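Local coordinates for protein putative acyl-CoA dehydrogenase (Burkholderia xenovorans, PDB 5JSC) that belongs to the flavin-dependent acyl-CoA dehydrogenase family and binds flavin-adenine dinucleotide in a tetrameric assembly, at residues D84-R89 with L258-T263. Numbering follows the deposited sequence.
Sequences DTIDTR and LDIFRT. With SO4 (sulfate ion), chain R; SO4 (sulfate ion), chain Q.
Ile86 and Ile260 meet through their CG2 methyls, with 4.5 Å between Ile86 CG2 and Ile260 CG2. In Ile86 this methyl lies opposite the backbone N, because CG1 takes the place beside that N (chi1 -69°). Thr88 adds a second methyl: its CG2 sits 4.4 Å from the backbone O of Ile260. No hydrogen bond joins the two segments. This buried patch of methyl groups is the closer-packed part of the contact, though even here the spacing is generous. Within 258-263, Ile260 CG2 lies 3.7 Å above the plane of the Phe261 ring, offset toward its rim.

The polar side is different. The Asp84 and Thr85 end of 84-89 is exposed and lies away from 258-263. A sulfate, probably from the crystallisation liquor, accepts a hydrogen bond from Ile86 N through O4 at 2.6 Å. A second sulfate lies at the edge of the Arg89 guanidinium. Arg89 NH1 donates to O4 of this sulfate at 2.8 Å. Arg89 NH2 donates to its O2 at 2.9 Å, and both bonds are nearly straight. Arg89 NE forms a salt bridge with Asp326, which also accepts from Thr88 OG1. Asp87 N-caps helix 88-101 and pairs with Arg29.

The contact thus joins the turn leading into helix 88-101, and its first residues, to the long helix 250-286 mainly by loose methyl packing, while Asp87, Thr88 and Arg89 find their polar partners outside helix 250-286.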
# COMPACT_ATOMS: atom_id res chain seq x y z
N ASP C 84 18.68 -37.47 11.10
CA ASP C 84 19.98 -37.09 10.57
C ASP C 84 19.90 -35.81 9.77
O ASP C 84 20.91 -35.10 9.66
CB ASP C 84 20.57 -38.22 9.72
CG ASP C 84 21.24 -39.31 10.56
OD1 ASP C 84 21.40 -39.13 11.79
OD2 ASP C 84 21.62 -40.36 9.99
N THR C 85 18.73 -35.47 9.24
CA THR C 85 18.47 -34.15 8.71
C THR C 85 17.67 -33.35 9.73
O THR C 85 17.05 -33.91 10.64
CB THR C 85 17.67 -34.21 7.39
OG1 THR C 85 16.36 -34.71 7.66
CG2 THR C 85 18.36 -35.11 6.38
N ILE C 86 17.69 -32.04 9.57
CA ILE C 86 16.83 -31.16 10.35
C ILE C 86 15.50 -31.05 9.60
O ILE C 86 15.47 -30.64 8.44
CB ILE C 86 17.47 -29.79 10.58
CG1 ILE C 86 18.68 -29.94 11.52
CG2 ILE C 86 16.44 -28.79 11.11
CD1 ILE C 86 19.58 -28.74 11.58
N ASP C 87 14.42 -31.46 10.27
CA ASP C 87 13.06 -31.41 9.73
C ASP C 87 12.60 -29.96 9.79
O ASP C 87 12.19 -29.47 10.85
CB ASP C 87 12.16 -32.35 10.53
CG ASP C 87 10.74 -32.45 10.00
OD1 ASP C 87 10.27 -31.56 9.27
OD2 ASP C 87 10.07 -33.46 10.34
N THR C 88 12.67 -29.26 8.64
CA THR C 88 12.34 -27.84 8.60
C THR C 88 10.87 -27.61 8.94
O THR C 88 10.53 -26.65 9.63
CB THR C 88 12.63 -27.26 7.21
OG1 THR C 88 13.83 -27.83 6.68
CG2 THR C 88 12.80 -25.75 7.30
N ARG C 89 9.99 -28.48 8.45
CA ARG C 89 8.58 -28.33 8.78
C ARG C 89 8.35 -28.44 10.28
O ARG C 89 7.55 -27.69 10.86
CB ARG C 89 7.76 -29.38 8.03
CG ARG C 89 7.68 -29.10 6.52
CD ARG C 89 7.16 -30.28 5.73
NE ARG C 89 8.16 -31.34 5.64
CZ ARG C 89 7.96 -32.51 5.05
NH1 ARG C 89 6.78 -32.78 4.51
NH2 ARG C 89 8.94 -33.41 5.00
N LEU C 258 21.94 -19.71 8.09
CA LEU C 258 20.81 -18.79 7.95
C LEU C 258 19.76 -19.31 6.97
O LEU C 258 18.56 -19.05 7.16
CB LEU C 258 21.32 -17.42 7.51
CG LEU C 258 22.06 -16.67 8.62
CD1 LEU C 258 22.93 -15.58 8.01
CD2 LEU C 258 21.06 -16.08 9.61
N ASP C 259 20.17 -20.04 5.93
CA ASP C 259 19.20 -20.58 4.98
C ASP C 259 18.26 -21.57 5.65
O ASP C 259 17.10 -21.69 5.25
CB ASP C 259 19.91 -21.24 3.81
CG ASP C 259 20.41 -20.25 2.79
OD1 ASP C 259 19.96 -19.08 2.82
OD2 ASP C 259 21.24 -20.65 1.95
N ILE C 260 18.75 -22.31 6.64
CA ILE C 260 17.88 -23.19 7.41
C ILE C 260 16.89 -22.37 8.23
O ILE C 260 15.68 -22.58 8.16
CB ILE C 260 18.71 -24.12 8.31
CG1 ILE C 260 19.71 -24.92 7.49
CG2 ILE C 260 17.78 -25.02 9.14
CD1 ILE C 260 20.63 -25.76 8.34
N PHE C 261 17.40 -21.44 9.02
CA PHE C 261 16.53 -20.89 10.05
C PHE C 261 15.78 -19.64 9.63
O PHE C 261 14.86 -19.24 10.35
CB PHE C 261 17.35 -20.68 11.33
CG PHE C 261 17.75 -21.99 11.96
CD1 PHE C 261 16.82 -22.72 12.68
CD2 PHE C 261 19.01 -22.53 11.75
CE1 PHE C 261 17.15 -23.94 13.22
CE2 PHE C 261 19.35 -23.76 12.30
CZ PHE C 261 18.42 -24.47 13.03
N ARG C 262 16.07 -19.04 8.46
CA ARG C 262 15.23 -17.93 8.02
C ARG C 262 13.78 -18.35 7.86
O ARG C 262 12.87 -17.59 8.20
CB ARG C 262 15.76 -17.32 6.71
CG ARG C 262 16.83 -16.24 6.93
CD ARG C 262 17.49 -15.84 5.62
NE ARG C 262 18.57 -14.89 5.85
CZ ARG C 262 19.47 -14.54 4.93
NH1 ARG C 262 19.43 -15.10 3.72
NH2 ARG C 262 20.41 -13.66 5.23
N THR C 263 13.52 -19.57 7.36
CA THR C 263 12.13 -20.00 7.26
C THR C 263 11.49 -20.13 8.65
O THR C 263 10.29 -19.87 8.81
CB THR C 263 12.04 -21.33 6.50
OG1 THR C 263 12.80 -21.23 5.30
CG2 THR C 263 10.59 -21.65 6.14
S SO4 R . 19.82 -30.97 6.56
O1 SO4 R . 18.99 -31.41 5.45
O2 SO4 R . 20.80 -32.03 6.85
O3 SO4 R . 20.52 -29.75 6.18
O4 SO4 R . 18.99 -30.74 7.74
S SO4 Q . 7.84 -35.92 2.72
O1 SO4 Q . 7.47 -37.23 2.21
O2 SO4 Q . 8.65 -36.08 3.93
O3 SO4 Q . 8.62 -35.19 1.72
O4 SO4 Q . 6.63 -35.16 3.04